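Local coordinates for protein formiminoglutamase (Trypanosoma cruzi, PDB 4MYK) that hydrolyses N-formimino-L-glutamate as an arginase-like, manganese-dependent formiminoglutamase built as a trimer, at residues F232-D244 and A252-C265. The protein carries 1 engineered substitution. Residues are numbered along the deposited sequence; the frame is centred on the assembly and turned at random.
Sequences FFSFDVDSLKSSD and AAVGLSAQEAFDMC. With MN (manganese (II) ion), chain C.
The backbones of Leu240 and Leu256 pair in a single bridge, Leu256 N donating to Ser239 O at 2.8 Å and Lys241 N to Leu256 O at 2.9 Å, while strand 232-236 and helix 258-265 run nearly antiparallel (166°), their axes 11.5 Å apart. Gly255 suits the turn into this bridge because its backbone angles and the nearby carbonyl of Ser239 leave no room for a side chain. Ala252 O takes two bonds from Ser242: N lies in its carbonyl plane, whereas OG, 2.6 Å away, comes from above it. The methyl of Ala252 fits between the carbonyls of Asp238 and Leu240. At the helix start Ala258 N donates to Asp244 OD2 at 2.9 Å, a carboxylate probably favoured by the helix N-terminus; a capping box joins Ser257 and Glu260, its return bond (Glu260 N to Ser257 OG) weak.

Phe235, its CG anti to the backbone N (chi1 -150°), reaches toward the helix, where CZ meets Ala261 CB and Leu256 CD1, and CE2 Met264 CE. Cys265 SG lies obliquely to this ring, 4.8 Å from its centroid, and at the edge of the Phe233 ring. Ala261 is short enough to admit both Phe235 and Leu240 CD2.

At the strand's C-terminal end Asp236 OD2, and just beyond it both carboxylate oxygens of Asp238, bind one manganese with Asp146 and His148; Asp236 and Asp146 also serve the second with Asn122. An Asx turn (Asp236 OD1, Asp238 N) links the two aspartates. The contact opens the right-handed beta-alpha-beta crossover to strand 274-280 in the arginase fold; strand 141-145 and helix 290-306 also pack against Phe235.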
ATOM      1  N   PHE A 232      -1.537  13.008 -26.831  1.00 18.66           N
ATOM      2  CA  PHE A 232      -0.510  13.369 -25.861  1.00 17.06           C
ATOM      3  C   PHE A 232      -0.858  12.651 -24.558  1.00 17.22           C
ATOM      4  O   PHE A 232      -1.885  12.948 -23.939  1.00 17.43           O
ATOM      5  CB  PHE A 232      -0.514  14.897 -25.677  1.00 13.03           C
ATOM      6  CG  PHE A 232       0.331  15.390 -24.542  1.00 14.67           C
ATOM      7  CD1 PHE A 232       1.362  14.619 -24.017  1.00 16.83           C
ATOM      8  CD2 PHE A 232       0.107  16.645 -24.000  1.00 18.10           C
ATOM      9  CE1 PHE A 232       2.145  15.092 -22.964  1.00 15.94           C
ATOM     10  CE2 PHE A 232       0.894  17.119 -22.949  1.00 17.94           C
ATOM     11  CZ  PHE A 232       1.910  16.331 -22.433  1.00 16.32           C
ATOM     12  N   PHE A 233      -0.016  11.694 -24.164  1.00 17.26           N
ATOM     13  CA  PHE A 233      -0.242  10.901 -22.956  1.00 15.63           C
ATOM     14  C   PHE A 233       0.508  11.541 -21.794  1.00 15.76           C
ATOM     15  O   PHE A 233       1.713  11.354 -21.644  1.00 14.08           O
ATOM     16  CB  PHE A 233       0.192   9.445 -23.175  1.00 17.14           C
ATOM     17  CG  PHE A 233      -0.192   8.508 -22.051  1.00 23.12           C
ATOM     18  CD1 PHE A 233      -1.513   8.418 -21.612  1.00 19.22           C
ATOM     19  CD2 PHE A 233       0.764   7.693 -21.446  1.00 18.49           C
ATOM     20  CE1 PHE A 233      -1.857   7.547 -20.573  1.00 14.76           C
ATOM     21  CE2 PHE A 233       0.415   6.827 -20.423  1.00 14.61           C
ATOM     22  CZ  PHE A 233      -0.892   6.756 -19.990  1.00 13.62           C
ATOM     23  N   SER A 234      -0.223  12.313 -20.993  1.00 14.55           N
ATOM     24  CA  SER A 234       0.353  13.111 -19.908  1.00 15.74           C
ATOM     25  C   SER A 234       0.073  12.449 -18.562  1.00 14.93           C
ATOM     26  O   SER A 234      -1.081  12.370 -18.124  1.00 16.37           O
ATOM     27  CB  SER A 234      -0.225  14.532 -19.922  1.00 16.06           C
ATOM     28  OG  SER A 234       0.463  15.391 -19.027  1.00 17.51           O
ATOM     29  N   PHE A 235       1.124  11.974 -17.909  1.00 15.01           N
ATOM     30  CA  PHE A 235       0.955  11.172 -16.700  1.00 15.85           C
ATOM     31  C   PHE A 235       1.496  11.834 -15.444  1.00 16.36           C
ATOM     32  O   PHE A 235       2.674  11.678 -15.131  1.00 16.51           O
ATOM     33  CB  PHE A 235       1.636   9.815 -16.861  1.00 12.38           C
ATOM     34  CG  PHE A 235       0.979   8.716 -16.071  1.00 14.00           C
ATOM     35  CD1 PHE A 235       0.634   8.909 -14.747  1.00 12.07           C
ATOM     36  CD2 PHE A 235       0.689   7.490 -16.663  1.00 13.41           C
ATOM     37  CE1 PHE A 235       0.031   7.903 -14.024  1.00 13.82           C
ATOM     38  CE2 PHE A 235       0.084   6.473 -15.934  1.00 15.32           C
ATOM     39  CZ  PHE A 235      -0.245   6.683 -14.622  1.00 13.17           C
ATOM     40  N   ASP A 236       0.641  12.550 -14.718  1.00 16.97           N
ATOM     41  CA  ASP A 236       1.026  13.088 -13.414  1.00 16.96           C
ATOM     42  C   ASP A 236       1.099  11.923 -12.442  1.00 13.05           C
ATOM     43  O   ASP A 236       0.107  11.241 -12.232  1.00 14.55           O
ATOM     44  CB  ASP A 236       0.008  14.118 -12.927  1.00 15.61           C
ATOM     45  CG  ASP A 236       0.392  14.747 -11.586  1.00 16.64           C
ATOM     46  OD1 ASP A 236       1.144  14.140 -10.796  1.00 15.56           O
ATOM     47  OD2 ASP A 236      -0.063  15.871 -11.325  1.00 17.00           O
ATOM     48  N   VAL A 237       2.272  11.683 -11.863  1.00 13.02           N
ATOM     49  CA  VAL A 237       2.440  10.501 -11.021  1.00 14.25           C
ATOM     50  C   VAL A 237       1.799  10.621  -9.620  1.00 15.63           C
ATOM     51  O   VAL A 237       1.711   9.627  -8.882  1.00 14.73           O
ATOM     52  CB  VAL A 237       3.917  10.025 -10.957  1.00 14.74           C
ATOM     53  CG1 VAL A 237       4.386   9.593 -12.331  1.00 16.35           C
ATOM     54  CG2 VAL A 237       4.819  11.109 -10.399  1.00 14.59           C
ATOM     55  N   ASP A 238       1.333  11.823  -9.265  1.00 15.48           N
ATOM     56  CA  ASP A 238       0.596  11.995  -8.013  1.00 13.73           C
ATOM     57  C   ASP A 238      -0.857  11.523  -8.162  1.00 15.12           C
ATOM     58  O   ASP A 238      -1.690  11.727  -7.271  1.00 15.72           O
ATOM     59  CB  ASP A 238       0.708  13.426  -7.467  1.00 14.37           C
ATOM     60  CG  ASP A 238      -0.165  14.428  -8.208  1.00 17.62           C
ATOM     61  OD1 ASP A 238      -1.125  14.018  -8.905  1.00 15.17           O
ATOM     62  OD2 ASP A 238       0.104  15.646  -8.074  1.00 15.09           O
ATOM     63  N   SER A 239      -1.141  10.883  -9.297  1.00 15.57           N
ATOM     64  CA  SER A 239      -2.409  10.194  -9.523  1.00 14.09           C
ATOM     65  C   SER A 239      -2.373   8.762  -8.970  1.00 15.25           C
ATOM     66  O   SER A 239      -3.383   8.058  -8.962  1.00 14.16           O
ATOM     67  CB  SER A 239      -2.716  10.158 -11.012  1.00 13.30           C
ATOM     68  OG  SER A 239      -1.747   9.388 -11.681  1.00 13.29           O
ATOM     69  N   LEU A 240      -1.193   8.318  -8.545  1.00 15.25           N
ATOM     70  CA  LEU A 240      -1.051   7.023  -7.881  1.00 15.87           C
ATOM     71  C   LEU A 240      -1.159   7.222  -6.379  1.00 13.68           C
ATOM     72  O   LEU A 240      -0.788   8.268  -5.852  1.00 15.98           O
ATOM     73  CB  LEU A 240       0.308   6.388  -8.186  1.00 13.21           C
ATOM     74  CG  LEU A 240       0.633   5.749  -9.540  1.00 15.18           C
ATOM     75  CD1 LEU A 240       0.672   6.773 -10.665  1.00 14.45           C
ATOM     76  CD2 LEU A 240       1.965   5.022  -9.409  1.00 13.19           C
ATOM     77  N   LYS A 241      -1.651   6.206  -5.690  1.00 14.50           N
ATOM     78  CA  LYS A 241      -1.719   6.233  -4.237  1.00 14.39           C
ATOM     79  C   LYS A 241      -0.310   6.334  -3.642  1.00 12.26           C
ATOM     80  O   LYS A 241       0.624   5.673  -4.095  1.00 12.23           O
ATOM     81  CB  LYS A 241      -2.415   4.979  -3.729  1.00 12.78           C
ATOM     82  CG  LYS A 241      -1.751   3.717  -4.200  1.00 13.56           C
ATOM     83  CD  LYS A 241      -2.769   2.629  -4.421  1.00 20.31           C
ATOM     84  CE  LYS A 241      -3.206   2.015  -3.117  1.00 22.68           C
ATOM     85  NZ  LYS A 241      -4.232   0.974  -3.385  1.00 24.66           N
ATOM     86  N   SER A 242      -0.172   7.169  -2.619  1.00 13.81           N
ATOM     87  CA  SER A 242       1.110   7.366  -1.963  1.00 13.07           C
ATOM     88  C   SER A 242       1.638   6.105  -1.281  1.00 13.36           C
ATOM     89  O   SER A 242       2.809   6.044  -0.925  1.00 12.40           O
ATOM     90  CB  SER A 242       1.045   8.526  -0.954  1.00 16.05           C
ATOM     91  OG  SER A 242      -0.005   8.353  -0.008  1.00 14.68           O
ATOM     92  N   SER A 243       0.789   5.105  -1.090  1.00 11.39           N
ATOM     93  CA  SER A 243       1.284   3.837  -0.563  1.00 14.53           C
ATOM     94  C   SER A 243       2.277   3.180  -1.541  1.00 13.51           C
ATOM     95  O   SER A 243       3.248   2.547  -1.113  1.00 16.18           O
ATOM     96  CB  SER A 243       0.135   2.884  -0.219  1.00 13.64           C
ATOM     97  OG  SER A 243      -0.581   2.494  -1.372  1.00 13.67           O
ATOM     98  N   ASP A 244       2.015   3.337  -2.842  1.00 12.48           N
ATOM     99  CA  ASP A 244       2.918   2.891  -3.918  1.00 13.83           C
ATOM    100  C   ASP A 244       3.868   3.994  -4.395  1.00 15.25           C
ATOM    101  O   ASP A 244       5.004   3.727  -4.796  1.00 13.96           O
ATOM    102  CB  ASP A 244       2.119   2.425  -5.139  1.00 13.78           C
ATOM    103  CG  ASP A 244       1.522   1.073  -4.952  1.00 14.63           C
ATOM    104  OD1 ASP A 244       2.061   0.302  -4.138  1.00 14.92           O
ATOM    105  OD2 ASP A 244       0.515   0.781  -5.621  1.00 18.44           O
ATOM    106  N   ALA A 252      -0.856  11.390  -2.796  1.00 17.40           N
ATOM    107  CA  ALA A 252      -2.264  11.021  -2.867  1.00 17.07           C
ATOM    108  C   ALA A 252      -2.612   9.983  -1.816  1.00 18.58           C
ATOM    109  O   ALA A 252      -1.885   8.999  -1.647  1.00 16.38           O
ATOM    110  CB  ALA A 252      -2.603  10.496  -4.258  1.00 16.21           C
ATOM    111  N   ALA A 253      -3.728  10.199  -1.120  1.00 17.09           N
ATOM    112  CA  ALA A 253      -4.215   9.218  -0.162  1.00 15.26           C
ATOM    113  C   ALA A 253      -4.760   7.990  -0.886  1.00 16.30           C
ATOM    114  O   ALA A 253      -4.386   6.858  -0.567  1.00 16.95           O
ATOM    115  CB  ALA A 253      -5.262   9.824   0.752  1.00 17.86           C
ATOM    116  N   VAL A 254      -5.650   8.222  -1.847  1.00 16.59           N
ATOM    117  CA  VAL A 254      -6.111   7.165  -2.745  1.00 17.51           C
ATOM    118  C   VAL A 254      -5.653   7.477  -4.168  1.00 17.58           C
ATOM    119  O   VAL A 254      -5.183   8.588  -4.452  1.00 16.98           O
ATOM    120  CB  VAL A 254      -7.648   6.981  -2.726  1.00 13.94           C
ATOM    121  CG1 VAL A 254      -8.104   6.370  -1.422  1.00 17.48           C
ATOM    122  CG2 VAL A 254      -8.355   8.301  -2.973  1.00 16.92           C
ATOM    123  N   GLY A 255      -5.798   6.493  -5.055  1.00 14.87           N
ATOM    124  CA  GLY A 255      -5.395   6.651  -6.437  1.00 15.17           C
ATOM    125  C   GLY A 255      -4.907   5.362  -7.072  1.00 15.59           C
ATOM    126  O   GLY A 255      -5.058   4.273  -6.519  1.00 18.83           O
ATOM    127  N   LEU A 256      -4.314   5.498  -8.249  1.00 14.02           N
ATOM    128  CA  LEU A 256      -3.922   4.356  -9.051  1.00 17.89           C
ATOM    129  C   LEU A 256      -2.846   3.542  -8.355  1.00 17.04           C
ATOM    130  O   LEU A 256      -1.968   4.093  -7.706  1.00 15.17           O
ATOM    131  CB  LEU A 256      -3.429   4.824 -10.427  1.00 17.98           C
ATOM    132  CG  LEU A 256      -4.438   5.552 -11.330  1.00 17.17           C
ATOM    133  CD1 LEU A 256      -3.730   6.118 -12.528  1.00 13.86           C
ATOM    134  CD2 LEU A 256      -5.600   4.633 -11.755  1.00 14.43           C
ATOM    135  N   SER A 257      -2.905   2.228  -8.492  1.00 14.40           N
ATOM    136  CA  SER A 257      -1.829   1.415  -7.962  1.00 15.53           C
ATOM    137  C   SER A 257      -0.673   1.398  -8.964  1.00 14.46           C
ATOM    138  O   SER A 257      -0.832   1.765 -10.131  1.00 13.93           O
ATOM    139  CB  SER A 257      -2.311  -0.004  -7.667  1.00 15.91           C
ATOM    140  OG  SER A 257      -2.636  -0.688  -8.859  1.00 15.56           O
ATOM    141  N   ALA A 258       0.496   0.980  -8.500  1.00 13.41           N
ATOM    142  CA  ALA A 258       1.652   0.884  -9.378  1.00 15.16           C
ATOM    143  C   ALA A 258       1.376  -0.068 -10.555  1.00 13.85           C
ATOM    144  O   ALA A 258       1.690   0.261 -11.695  1.00 16.62           O
ATOM    145  CB  ALA A 258       2.923   0.465  -8.575  1.00 12.78           C
ATOM    146  N   GLN A 259       0.768  -1.223 -10.285  1.00 15.40           N
ATOM    147  CA  GLN A 259       0.424  -2.180 -11.350  1.00 13.81           C
ATOM    148  C   GLN A 259      -0.507  -1.578 -12.410  1.00 15.27           C
ATOM    149  O   GLN A 259      -0.331  -1.804 -13.606  1.00 14.55           O
ATOM    150  CB  GLN A 259      -0.210  -3.446 -10.767  1.00 16.42           C
ATOM    151  CG  GLN A 259      -0.288  -4.606 -11.759  1.00 17.65           C
ATOM    152  CD  GLN A 259       1.070  -4.936 -12.380  1.00 19.02           C
ATOM    153  OE1 GLN A 259       2.013  -5.314 -11.681  1.00 20.91           O
ATOM    154  NE2 GLN A 259       1.169  -4.799 -13.695  1.00 19.86           N
ATOM    155  N   GLU A 260      -1.508  -0.827 -11.960  1.00 14.67           N
ATOM    156  CA  GLU A 260      -2.413  -0.137 -12.875  1.00 14.46           C
ATOM    157  C   GLU A 260      -1.641   0.840 -13.747  1.00 15.25           C
ATOM    158  O   GLU A 260      -1.828   0.875 -14.963  1.00 16.83           O
ATOM    159  CB  GLU A 260      -3.498   0.602 -12.098  1.00 15.77           C
ATOM    160  CG  GLU A 260      -4.500  -0.313 -11.426  1.00 15.76           C
ATOM    161  CD  GLU A 260      -5.473   0.466 -10.576  1.00 19.89           C
ATOM    162  OE1 GLU A 260      -5.021   1.411  -9.886  1.00 18.86           O
ATOM    163  OE2 GLU A 260      -6.684   0.148 -10.603  1.00 22.40           O
ATOM    164  N   ALA A 261      -0.771   1.622 -13.114  1.00 15.07           N
ATOM    165  CA  ALA A 261       0.092   2.560 -13.817  1.00 15.24           C
ATOM    166  C   ALA A 261       0.893   1.855 -14.914  1.00 13.77           C
ATOM    167  O   ALA A 261       0.870   2.278 -16.070  1.00 15.72           O
ATOM    168  CB  ALA A 261       1.017   3.258 -12.837  1.00 16.14           C
ATOM    169  N   PHE A 262       1.595   0.783 -14.552  1.00 14.47           N
ATOM    170  CA  PHE A 262       2.352  -0.015 -15.515  1.00 13.45           C
ATOM    171  C   PHE A 262       1.453  -0.498 -16.648  1.00 17.13           C
ATOM    172  O   PHE A 262       1.780  -0.333 -17.823  1.00 16.96           O
ATOM    173  CB  PHE A 262       2.950  -1.247 -14.849  1.00 15.11           C
ATOM    174  CG  PHE A 262       3.937  -0.937 -13.778  1.00 15.34           C
ATOM    175  CD1 PHE A 262       4.341   0.363 -13.546  1.00 15.48           C
ATOM    176  CD2 PHE A 262       4.465  -1.954 -12.998  1.00 13.33           C
ATOM    177  CE1 PHE A 262       5.259   0.647 -12.551  1.00 17.75           C
ATOM    178  CE2 PHE A 262       5.377  -1.684 -12.007  1.00 14.58           C
ATOM    179  CZ  PHE A 262       5.780  -0.379 -11.779  1.00 18.15           C
ATOM    180  N   ASP A 263       0.334  -1.116 -16.285  1.00 14.07           N
ATOM    181  CA  ASP A 263      -0.615  -1.616 -17.269  1.00 14.79           C
ATOM    182  C   ASP A 263      -1.106  -0.520 -18.213  1.00 16.36           C
ATOM    183  O   ASP A 263      -1.324  -0.772 -19.400  1.00 16.52           O
ATOM    184  CB  ASP A 263      -1.806  -2.272 -16.580  1.00 15.89           C
ATOM    185  CG  ASP A 263      -1.455  -3.605 -15.933  1.00 16.94           C
ATOM    186  OD1 ASP A 263      -0.271  -3.982 -15.932  1.00 18.63           O
ATOM    187  OD2 ASP A 263      -2.373  -4.277 -15.427  1.00 19.21           O
ATOM    188  N   MET A 264      -1.291   0.687 -17.682  1.00 12.62           N
ATOM    189  CA  MET A 264      -1.746   1.818 -18.493  1.00 15.42           C
ATOM    190  C   MET A 264      -0.654   2.329 -19.418  1.00 14.65           C
ATOM    191  O   MET A 264      -0.920   2.725 -20.550  1.00 18.59           O
ATOM    192  CB  MET A 264      -2.217   2.970 -17.608  1.00 18.20           C
ATOM    193  CG  MET A 264      -3.491   2.710 -16.831  1.00 14.19           C
ATOM    194  SD  MET A 264      -3.726   4.000 -15.592  1.00 16.18           S
ATOM    195  CE  MET A 264      -3.865   5.453 -16.631  1.00 14.18           C
ATOM    196  N   CYS A 265       0.577   2.345 -18.920  1.00 14.90           N
ATOM    197  CA  CYS A 265       1.720   2.737 -19.736  1.00 14.70           C
ATOM    198  C   CYS A 265       1.976   1.750 -20.885  1.00 16.33           C
ATOM    199  O   CYS A 265       2.299   2.162 -21.996  1.00 14.50           O
ATOM    200  CB  CYS A 265       2.966   2.922 -18.868  1.00 16.23           C
ATOM    201  SG  CYS A 265       2.881   4.427 -17.892  1.00 14.39           S
TER
HETATM  202 MN    MN C 401      -1.576  16.144  -9.671  1.00 19.09          MN
HETATM  203  O   HOH W   1       0.873  10.027  -4.462  1.00 14.40           O
HETATM  204  O   HOH W   2      -2.036   5.478   0.206  1.00 17.25           O
HETATM  205  O   HOH W   3      -1.291  18.502 -10.034  1.00 20.34           O